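Local coordinates for cupin 2, conserved barrel domain protein (Shewanella frigidimarina NCIMB 400, PDB 3D82) that is of unestablished function but folds as a small cupin barrel that holds a nickel ion in the crystal, at residues 62-66 and 67-71; 26-29 and 30-33; 10-13 and 14-17. One frame throughout, in Å; residues are numbered along the deposited sequence.

Contact 1. Residues 62-66 and 67-71; sequences QIAFR and DQNIT
Phe-65 and Ile-70 are brought together by different first torsions: the ring of Phe-65 stands anti to its own carbonyl carbon (chi1 -63°), whereas CG1 of Ile-70 sits between backbone N and carbonyl carbon (chi1 72°), its chain extended from there to CD1. As a result CD1 of the isoleucine reaches the rim of the ring, 3.7 Å from Phe-65 CE1, and the two side chains cross obliquely instead of stacking. CG1 of Ile-70 lies in the ring plane beside the same edge. On that face Ile-63 joins them, its CB 4.0 Å from Ile-70 CG1. The opposite face carries Gln-62 and Thr-71, which run alongside each other and point the same way, with CG of the glutamine near OG1 of the threonine.

Between the two faces the strands are zipped by paired bonds between Ile-63 and Ile-70, from Ile-63 N to Ile-70 O (3.0 Å) and from Ile-70 N to Ile-63 O (3.1 Å). A third, from Phe-65 N to Gln-68 O (2.7 Å), meets its carbonyl almost head-on and closes the bend at Arg-66 and Asp-67. At the bend Gln-68 NE2 donates to Asp-67 OD2 (3.1 Å), arriving from above the carboxylate plane. The other end of that amide, OE1, accepts from the backbone N of Met-2 of the second subunit, while Arg-66 turns outward to a salt bridge with Glu-85.

Ile-63 and Phe-65 also rest on His-86, a nickel ligand, so these two side chains belong to the second shell of the metal site. The whole is a tight antiparallel beta hairpin in the smaller sheet of the cupin barrel, with 69-73 as an outer strand within the chain and 60-65 in the middle.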
ATOM      1  N   GLN D  62     -17.441   1.835   0.168  1.00 54.09           N
ATOM      2  CA  GLN D  62     -17.979   3.107   0.635  1.00 54.33           C
ATOM      3  C   GLN D  62     -17.512   3.252   2.078  1.00 53.85           C
ATOM      4  O   GLN D  62     -17.375   2.248   2.772  1.00 53.69           O
ATOM      5  CB  GLN D  62     -19.492   3.110   0.619  1.00 54.76           C
ATOM      6  CG  GLN D  62     -20.091   2.910  -0.743  1.00 60.30           C
ATOM      7  CD  GLN D  62     -21.590   2.774  -0.668  1.00 66.71           C
ATOM      8  OE1 GLN D  62     -22.119   1.656  -0.495  1.00 68.73           O
ATOM      9  NE2 GLN D  62     -22.291   3.914  -0.720  1.00 67.03           N
ATOM     10  N   ILE D  63     -17.178   4.472   2.496  1.00 53.38           N
ATOM     11  CA  ILE D  63     -16.864   4.744   3.905  1.00 52.03           C
ATOM     12  C   ILE D  63     -17.789   5.879   4.309  1.00 51.46           C
ATOM     13  O   ILE D  63     -17.744   6.975   3.708  1.00 51.32           O
ATOM     14  CB  ILE D  63     -15.400   5.123   4.184  1.00 52.67           C
ATOM     15  CG1 ILE D  63     -14.441   4.079   3.581  1.00 54.89           C
ATOM     16  CG2 ILE D  63     -15.184   5.237   5.710  1.00 50.63           C
ATOM     17  CD1 ILE D  63     -12.973   4.343   3.848  1.00 52.04           C
ATOM     18  N   ALA D  64     -18.657   5.599   5.275  1.00 50.22           N
ATOM     19  CA  ALA D  64     -19.589   6.595   5.783  1.00 49.97           C
ATOM     20  C   ALA D  64     -18.894   7.405   6.878  1.00 50.37           C
ATOM     21  O   ALA D  64     -18.134   6.847   7.682  1.00 49.66           O
ATOM     22  CB  ALA D  64     -20.836   5.945   6.330  1.00 47.18           C
ATOM     23  N   PHE D  65     -19.106   8.723   6.848  1.00 49.60           N
ATOM     24  CA  PHE D  65     -18.680   9.621   7.915  1.00 50.07           C
ATOM     25  C   PHE D  65     -19.954  10.219   8.465  1.00 50.20           C
ATOM     26  O   PHE D  65     -21.007  10.093   7.853  1.00 51.11           O
ATOM     27  CB  PHE D  65     -17.684  10.661   7.410  1.00 50.71           C
ATOM     28  CG  PHE D  65     -16.413  10.048   6.916  1.00 51.95           C
ATOM     29  CD1 PHE D  65     -16.271   9.687   5.577  1.00 53.46           C
ATOM     30  CD2 PHE D  65     -15.381   9.749   7.805  1.00 52.13           C
ATOM     31  CE1 PHE D  65     -15.094   9.073   5.118  1.00 51.20           C
ATOM     32  CE2 PHE D  65     -14.204   9.114   7.360  1.00 52.82           C
ATOM     33  CZ  PHE D  65     -14.064   8.777   6.012  1.00 53.20           C
ATOM     34  N   ARG D  66     -19.870  10.870   9.618  1.00 51.22           N
ATOM     35  CA  ARG D  66     -21.060  11.464  10.242  1.00 51.51           C
ATOM     36  C   ARG D  66     -21.733  12.608   9.480  1.00 52.88           C
ATOM     37  O   ARG D  66     -22.914  12.872   9.704  1.00 52.22           O
ATOM     38  CB  ARG D  66     -20.745  11.911  11.666  1.00 51.34           C
ATOM     39  CG  ARG D  66     -20.417  10.774  12.604  1.00 52.07           C
ATOM     40  CD  ARG D  66     -21.595   9.816  12.756  1.00 51.29           C
ATOM     41  NE  ARG D  66     -21.385   8.893  13.839  1.00 48.84           N
ATOM     42  CZ  ARG D  66     -22.250   7.951  14.209  1.00 51.62           C
ATOM     43  NH1 ARG D  66     -23.406   7.749  13.562  1.00 51.94           N
ATOM     44  NH2 ARG D  66     -21.934   7.187  15.241  1.00 46.77           N
ATOM     45  N   ASP D  67     -20.981  13.263   8.600  1.00 54.07           N
ATOM     46  CA  ASP D  67     -21.456  14.392   7.798  1.00 56.11           C
ATOM     47  C   ASP D  67     -21.540  14.116   6.288  1.00 56.56           C
ATOM     48  O   ASP D  67     -22.221  14.853   5.584  1.00 56.31           O
ATOM     49  CB  ASP D  67     -20.571  15.630   8.062  1.00 57.24           C
ATOM     50  CG  ASP D  67     -19.076  15.401   7.752  1.00 61.03           C
ATOM     51  OD1 ASP D  67     -18.574  14.251   7.863  1.00 65.48           O
ATOM     52  OD2 ASP D  67     -18.387  16.400   7.449  1.00 68.54           O
ATOM     53  N   GLN D  68     -20.896  13.054   5.806  1.00 57.44           N
ATOM     54  CA  GLN D  68     -20.816  12.743   4.371  1.00 58.80           C
ATOM     55  C   GLN D  68     -20.305  11.320   4.123  1.00 57.74           C
ATOM     56  O   GLN D  68     -19.950  10.610   5.065  1.00 56.52           O
ATOM     57  CB  GLN D  68     -19.862  13.743   3.699  1.00 58.92           C
ATOM     58  CG  GLN D  68     -18.435  13.756   4.289  1.00 61.72           C
ATOM     59  CD  GLN D  68     -17.599  14.895   3.746  1.00 62.35           C
ATOM     60  OE1 GLN D  68     -17.190  14.879   2.574  1.00 67.83           O
ATOM     61  NE2 GLN D  68     -17.309  15.881   4.603  1.00 65.14           N
ATOM     62  N   ASN D  69     -20.299  10.911   2.859  1.00 57.64           N
ATOM     63  CA  ASN D  69     -19.797   9.606   2.424  1.00 57.61           C
ATOM     64  C   ASN D  69     -18.781   9.756   1.303  1.00 56.68           C
ATOM     65  O   ASN D  69     -18.847  10.715   0.525  1.00 56.52           O
ATOM     66  CB  ASN D  69     -20.945   8.723   1.919  1.00 57.85           C
ATOM     67  CG  ASN D  69     -21.725   8.056   3.048  1.00 64.61           C
ATOM     68  OD1 ASN D  69     -21.932   8.637   4.111  1.00 74.09           O
ATOM     69  ND2 ASN D  69     -22.169   6.821   2.813  1.00 73.10           N
ATOM     70  N   ILE D  70     -17.844   8.812   1.247  1.00 55.27           N
ATOM     71  CA  ILE D  70     -16.881   8.701   0.156  1.00 54.82           C
ATOM     72  C   ILE D  70     -17.004   7.295  -0.443  1.00 53.86           C
ATOM     73  O   ILE D  70     -17.524   6.396   0.206  1.00 53.98           O
ATOM     74  CB  ILE D  70     -15.424   9.026   0.584  1.00 54.82           C
ATOM     75  CG1 ILE D  70     -14.815   7.930   1.467  1.00 55.82           C
ATOM     76  CG2 ILE D  70     -15.361  10.431   1.238  1.00 55.58           C
ATOM     77  CD1 ILE D  70     -13.396   8.215   1.892  1.00 56.22           C
ATOM     78  N   THR D  71     -16.559   7.154  -1.693  1.00 53.83           N
ATOM     79  CA  THR D  71     -16.529   5.888  -2.429  1.00 53.57           C
ATOM     80  C   THR D  71     -15.111   5.671  -2.963  1.00 53.48           C
ATOM     81  O   THR D  71     -14.533   6.590  -3.522  1.00 54.60           O
ATOM     82  CB  THR D  71     -17.529   5.910  -3.603  1.00 53.67           C
ATOM     83  OG1 THR D  71     -18.858   6.063  -3.079  1.00 51.02           O
ATOM     84  CG2 THR D  71     -17.449   4.626  -4.458  1.00 50.89           C
TER

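Contact 2. Residues 26-29 and 30-33; sequences AEMN and DYQF
Met-28 and Tyr-31 bracket a type II' beta turn that makes a two-residue beta hairpin of strands 23-28 and 31-39 in the cupin barrel, with 23-28 as an outermost strand of the larger sheet within the chain. Asn-29 takes the first central position with a positive phi (52°), as this turn demands, and Asp-30 the second.

The backbone bonds come first. Tyr-31 N donates to Met-28 O (2.9 Å) and Met-28 N to Tyr-31 O (3.1 Å), and two residues further from the turn Phe-33 N reaches Ala-26 O (3.0 Å).

Polar side chains occupy one face. Glu-27 and Gln-32 stand side by side, both extended beyond CG, with their carboxylate and amide planes 41° apart; Gln-32 NE2 gives a weak hydrogen bond to Glu-27 OE2 (3.4 Å). Arg-102 approaches the same oxygen as a long, weak ion pair. An alanine in place of Glu-27 would probably leave the Gln-32 amide without this acceptor and more free to turn, and Arg-102 without its nearby negative charge.

The other face is apolar. Met-28, present as selenomethionine, has CG anti to the backbone N and bends only at its last torsion, which carries CE to within 3.9 Å of Tyr-31 CB. Selenium lies beside the edge of the Phe-33 ring, 5.5 Å from its centroid, in a Met-aromatic contact. Here the second subunit packs on: Tyr-31 meets its own counterpart there, and its OH is hydrogen-bonded to ND2 of Asn-29 of that subunit, consistent with a dimer interface.

Along its CD1-CE1 edge the ring of Phe-33 has Ala-26 O and Met-28 CB near its plane, the latter 3.8 Å from Phe-33 CE1.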
ATOM      1  N   ALA D  26       2.205  -8.503   6.044  1.00 51.45           N
ATOM      2  CA  ALA D  26       3.555  -7.961   6.157  1.00 50.91           C
ATOM      3  C   ALA D  26       3.662  -7.029   7.337  1.00 52.13           C
ATOM      4  O   ALA D  26       2.649  -6.565   7.870  1.00 51.79           O
ATOM      5  CB  ALA D  26       3.933  -7.231   4.875  1.00 50.10           C
ATOM      6  N   GLU D  27       4.904  -6.792   7.745  1.00 52.74           N
ATOM      7  CA  GLU D  27       5.231  -5.876   8.810  1.00 53.61           C
ATOM      8  C   GLU D  27       6.336  -4.930   8.369  1.00 51.75           C
ATOM      9  O   GLU D  27       7.302  -5.369   7.749  1.00 51.68           O
ATOM     10  CB  GLU D  27       5.655  -6.637  10.048  1.00 53.63           C
ATOM     11  CG  GLU D  27       4.491  -7.406  10.650  1.00 62.74           C
ATOM     12  CD  GLU D  27       4.779  -7.889  12.041  1.00 66.80           C
ATOM     13  OE1 GLU D  27       5.712  -8.707  12.184  1.00 72.73           O
ATOM     14  OE2 GLU D  27       4.074  -7.445  12.986  1.00 74.64           O
HETATM   15  N   MSE D  28       6.152  -3.646   8.669  1.00 50.61           N
HETATM   16  CA  MSE D  28       7.113  -2.571   8.389  1.00 49.41           C
HETATM   17  C   MSE D  28       7.299  -1.833   9.708  1.00 48.99           C
HETATM   18  O   MSE D  28       6.406  -1.112  10.132  1.00 48.31           O
HETATM   19  CB  MSE D  28       6.554  -1.618   7.329  1.00 49.31           C
HETATM   20  CG  MSE D  28       7.407  -0.369   7.070  1.00 50.83           C
HETATM   21 SE   MSE D  28       6.414   0.889   5.968  0.75 50.25          SE
HETATM   22  CE  MSE D  28       4.868   1.297   7.051  1.00 52.76           C
ATOM     23  N   ASN D  29       8.465  -1.983  10.325  1.00 49.98           N
ATOM     24  CA  ASN D  29       8.747  -1.439  11.656  1.00 51.12           C
ATOM     25  C   ASN D  29       7.597  -1.934  12.565  1.00 50.93           C
ATOM     26  O   ASN D  29       7.275  -3.120  12.522  1.00 51.61           O
ATOM     27  CB  ASN D  29       8.934   0.109  11.607  1.00 50.41           C
ATOM     28  CG  ASN D  29      10.033   0.546  10.657  1.00 51.21           C
ATOM     29  OD1 ASN D  29      11.083  -0.096  10.537  1.00 47.58           O
ATOM     30  ND2 ASN D  29       9.792   1.661   9.976  1.00 46.20           N
ATOM     31  N   ASP D  30       6.918  -1.033  13.272  1.00 51.75           N
ATOM     32  CA  ASP D  30       5.782  -1.364  14.150  1.00 52.77           C
ATOM     33  C   ASP D  30       4.401  -1.236  13.467  1.00 53.22           C
ATOM     34  O   ASP D  30       3.388  -1.061  14.141  1.00 54.24           O
ATOM     35  CB  ASP D  30       5.860  -0.527  15.452  1.00 53.81           C
ATOM     36  CG  ASP D  30       5.831   0.997  15.214  1.00 56.78           C
ATOM     37  OD1 ASP D  30       6.175   1.454  14.096  1.00 53.31           O
ATOM     38  OD2 ASP D  30       5.515   1.734  16.176  1.00 63.29           O
ATOM     39  N   TYR D  31       4.363  -1.318  12.135  1.00 52.64           N
ATOM     40  CA  TYR D  31       3.126  -1.262  11.346  1.00 52.89           C
ATOM     41  C   TYR D  31       2.834  -2.622  10.716  1.00 53.56           C
ATOM     42  O   TYR D  31       3.732  -3.450  10.533  1.00 52.61           O
ATOM     43  CB  TYR D  31       3.212  -0.172  10.265  1.00 53.60           C
ATOM     44  CG  TYR D  31       3.023   1.215  10.797  1.00 54.31           C
ATOM     45  CD1 TYR D  31       3.989   1.813  11.626  1.00 53.01           C
ATOM     46  CD2 TYR D  31       1.869   1.959  10.474  1.00 56.02           C
ATOM     47  CE1 TYR D  31       3.791   3.114  12.141  1.00 54.99           C
ATOM     48  CE2 TYR D  31       1.683   3.262  10.966  1.00 55.74           C
ATOM     49  CZ  TYR D  31       2.644   3.830  11.786  1.00 51.99           C
ATOM     50  OH  TYR D  31       2.433   5.081  12.277  1.00 55.10           O
ATOM     51  N   GLN D  32       1.561  -2.849  10.415  1.00 54.11           N
ATOM     52  CA  GLN D  32       1.091  -4.081   9.762  1.00 54.17           C
ATOM     53  C   GLN D  32       0.279  -3.752   8.510  1.00 53.67           C
ATOM     54  O   GLN D  32      -0.440  -2.747   8.484  1.00 54.33           O
ATOM     55  CB  GLN D  32       0.246  -4.886  10.723  1.00 54.99           C
ATOM     56  CG  GLN D  32       1.056  -5.479  11.898  1.00 54.28           C
ATOM     57  CD  GLN D  32       0.206  -6.233  12.872  1.00 56.35           C
ATOM     58  OE1 GLN D  32      -0.932  -5.847  13.147  1.00 58.07           O
ATOM     59  NE2 GLN D  32       0.752  -7.319  13.420  1.00 52.88           N
ATOM     60  N   PHE D  33       0.449  -4.581   7.480  1.00 52.13           N
ATOM     61  CA  PHE D  33      -0.318  -4.516   6.227  1.00 51.44           C
ATOM     62  C   PHE D  33      -1.268  -5.685   6.393  1.00 51.33           C
ATOM     63  O   PHE D  33      -0.817  -6.797   6.641  1.00 49.06           O
ATOM     64  CB  PHE D  33       0.571  -4.718   5.000  1.00 51.08           C
ATOM     65  CG  PHE D  33       1.489  -3.556   4.734  1.00 50.71           C
ATOM     66  CD1 PHE D  33       2.570  -3.297   5.574  1.00 49.01           C
ATOM     67  CD2 PHE D  33       1.272  -2.724   3.638  1.00 52.86           C
ATOM     68  CE1 PHE D  33       3.404  -2.204   5.356  1.00 52.22           C
ATOM     69  CE2 PHE D  33       2.129  -1.627   3.389  1.00 53.98           C
ATOM     70  CZ  PHE D  33       3.183  -1.367   4.272  1.00 49.50           C
TER
HETATM   71  O   HOH W   1       4.802  -4.565  13.056  1.00 57.76           O

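Contact 3. Residues 10-13 and 14-17; sequences NDKF and SLFN
The last turn of the short helix 9-14 gives way to loop through contacts of Asn-10, Asp-11 and Lys-12 with Ser-14 and Leu-15. Ser-14 N keeps an alpha-helical bond to Asn-10 O (3.0 Å), whereas Leu-15 N reaches back only three residues, to Lys-12 O (3.2 Å). Ser-14 adds a side-chain grip: its OG, held between backbone N and carbonyl carbon (chi1 68°), donates to Asp-11 O (2.7 Å). Asn-10 and Asp-11 are each modelled in two conformers, so both Ser-14 bond lengths are somewhat doubtful.

Phe-16 folds back beside Phe-13, the two side chains pointing the same way, with Phe-16 CZ 4.1 Å from Phe-13 CD1. One face of the Phe-16 ring has Phe-13 O above it, offset toward the rim. That oxygen and Phe-16 O are two acceptors only 3.1 Å apart, and NZ of Lys-37 donates to both, probably easing their repulsion; the same lysine makes a cation-pi contact with Phe-16. Lys-12 and Leu-15 run alongside through their aliphatic carbons.

The helix end is laid against the larger sheet, Phe-13 and Lys-12 on Leu-35 of strand 31-39, Lys-12 also on Ile-25, and Phe-16, from the loop, on Arg-23 of strand 23-28.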
ATOM      1  N   ASN D  10      -3.027 -11.281  -4.719  1.00 52.91           N
ATOM      2  CA  ASN D  10      -4.001 -12.298  -5.166  0.50 51.90           C
ATOM      3  C   ASN D  10      -3.794 -13.629  -4.438  1.00 52.40           C
ATOM      4  O   ASN D  10      -4.781 -14.264  -4.031  1.00 52.92           O
ATOM      5  CB  ASN D  10      -3.924 -12.536  -6.683  0.50 52.45           C
ATOM      6  CG  ASN D  10      -5.052 -13.448  -7.204  0.50 49.81           C
ATOM      7  OD1 ASN D  10      -6.225 -13.137  -7.051  0.50 49.53           O
ATOM      8  ND2 ASN D  10      -4.687 -14.556  -7.832  0.50 48.58           N
ATOM      9  N   ASP D  11      -2.525 -14.051  -4.296  1.00 51.84           N
ATOM     10  CA  ASP D  11      -2.222 -15.319  -3.646  0.50 52.04           C
ATOM     11  C   ASP D  11      -2.699 -15.297  -2.172  1.00 51.42           C
ATOM     12  O   ASP D  11      -3.306 -16.266  -1.705  1.00 50.48           O
ATOM     13  CB  ASP D  11      -0.731 -15.660  -3.804  0.50 52.27           C
ATOM     14  CG  ASP D  11      -0.292 -15.833  -5.289  0.50 54.98           C
ATOM     15  OD1 ASP D  11      -1.143 -15.878  -6.220  0.50 48.94           O
ATOM     16  OD2 ASP D  11       0.935 -15.918  -5.518  0.50 55.59           O
ATOM     17  N   LYS D  12      -2.470 -14.178  -1.483  1.00 51.45           N
ATOM     18  CA  LYS D  12      -2.905 -14.023  -0.082  1.00 50.95           C
ATOM     19  C   LYS D  12      -4.419 -13.945   0.046  1.00 50.77           C
ATOM     20  O   LYS D  12      -4.978 -14.582   0.935  1.00 50.49           O
ATOM     21  CB  LYS D  12      -2.214 -12.830   0.589  1.00 50.63           C
ATOM     22  CG  LYS D  12      -0.680 -12.932   0.621  1.00 52.36           C
ATOM     23  CD  LYS D  12      -0.214 -14.125   1.393  1.00 52.01           C
ATOM     24  CE  LYS D  12       1.259 -14.114   1.592  1.00 57.70           C
ATOM     25  NZ  LYS D  12       1.697 -15.415   2.212  1.00 60.29           N
ATOM     26  N   PHE D  13      -5.080 -13.199  -0.847  1.00 51.10           N
ATOM     27  CA  PHE D  13      -6.557 -13.148  -0.859  1.00 51.58           C
ATOM     28  C   PHE D  13      -7.206 -14.519  -1.112  1.00 51.83           C
ATOM     29  O   PHE D  13      -8.276 -14.799  -0.562  1.00 51.89           O
ATOM     30  CB  PHE D  13      -7.115 -12.145  -1.885  1.00 52.10           C
ATOM     31  CG  PHE D  13      -7.084 -10.721  -1.431  1.00 49.86           C
ATOM     32  CD1 PHE D  13      -7.867 -10.308  -0.343  1.00 51.16           C
ATOM     33  CD2 PHE D  13      -6.349  -9.769  -2.132  1.00 49.07           C
ATOM     34  CE1 PHE D  13      -7.852  -8.963   0.086  1.00 48.88           C
ATOM     35  CE2 PHE D  13      -6.332  -8.431  -1.737  1.00 49.26           C
ATOM     36  CZ  PHE D  13      -7.078  -8.020  -0.627  1.00 51.22           C
ATOM     37  N   SER D  14      -6.565 -15.374  -1.909  1.00 52.78           N
ATOM     38  CA  SER D  14      -7.117 -16.719  -2.164  1.00 52.82           C
ATOM     39  C   SER D  14      -7.032 -17.685  -0.953  1.00 53.29           C
ATOM     40  O   SER D  14      -7.748 -18.689  -0.937  1.00 53.45           O
ATOM     41  CB  SER D  14      -6.480 -17.360  -3.402  1.00 53.82           C
ATOM     42  OG  SER D  14      -5.121 -17.656  -3.167  1.00 56.27           O
ATOM     43  N   LEU D  15      -6.193 -17.383   0.048  1.00 53.48           N
ATOM     44  CA  LEU D  15      -6.062 -18.230   1.253  1.00 53.73           C
ATOM     45  C   LEU D  15      -7.261 -18.189   2.217  1.00 54.84           C
ATOM     46  O   LEU D  15      -7.342 -19.032   3.128  1.00 55.63           O
ATOM     47  CB  LEU D  15      -4.790 -17.865   2.043  1.00 53.68           C
ATOM     48  CG  LEU D  15      -3.439 -18.142   1.381  1.00 56.39           C
ATOM     49  CD1 LEU D  15      -2.294 -17.544   2.183  1.00 50.13           C
ATOM     50  CD2 LEU D  15      -3.249 -19.671   1.185  1.00 52.17           C
ATOM     51  N   PHE D  16      -8.167 -17.217   2.066  1.00 54.22           N
ATOM     52  CA  PHE D  16      -9.314 -17.119   2.969  1.00 53.53           C
ATOM     53  C   PHE D  16     -10.552 -16.524   2.306  1.00 53.82           C
ATOM     54  O   PHE D  16     -10.447 -15.715   1.375  1.00 54.19           O
ATOM     55  CB  PHE D  16      -8.918 -16.279   4.192  1.00 52.82           C
ATOM     56  CG  PHE D  16      -8.669 -14.826   3.881  1.00 51.32           C
ATOM     57  CD1 PHE D  16      -7.417 -14.391   3.443  1.00 51.66           C
ATOM     58  CD2 PHE D  16      -9.697 -13.879   4.031  1.00 50.82           C
ATOM     59  CE1 PHE D  16      -7.203 -13.044   3.144  1.00 50.02           C
ATOM     60  CE2 PHE D  16      -9.492 -12.535   3.743  1.00 48.98           C
ATOM     61  CZ  PHE D  16      -8.249 -12.110   3.309  1.00 49.99           C
ATOM     62  N   ASN D  17     -11.716 -16.956   2.787  1.00 54.00           N
ATOM     63  CA  ASN D  17     -13.000 -16.421   2.360  1.00 54.14           C
ATOM     64  C   ASN D  17     -13.761 -15.710   3.476  1.00 53.24           C
ATOM     65  O   ASN D  17     -14.734 -15.026   3.175  1.00 53.99           O
ATOM     66  CB  ASN D  17     -13.836 -17.532   1.717  1.00 55.06           C
ATOM     67  CG  ASN D  17     -13.277 -17.971   0.353  1.00 60.07           C
ATOM     68  OD1 ASN D  17     -12.673 -17.174  -0.385  1.00 67.10           O
ATOM     69  ND2 ASN D  17     -13.493 -19.228   0.011  1.00 63.00           N
TER

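Following the chain from the N terminus, contact 3 comes first, where helix 9-14 ends in the loop that leads to strand 23-28. That strand runs into contact 2, whose turn returns the chain as strand 31-39. Contact 1 follows much later, reversing strand 60-65 into strand 69-73. Each closes a short local turn before the next opens, so none nests or crosses. Contact 2 is the turn of the 23-28/31-39 pair, and contact 3 packs against the same two strands without touching contact 2, their centres about 19 Å apart; contact 1 lies across the chain's centre, about 27 Å from contact 2 between centres. Contacts 1 and 2 both touch the second subunit, from different sheets.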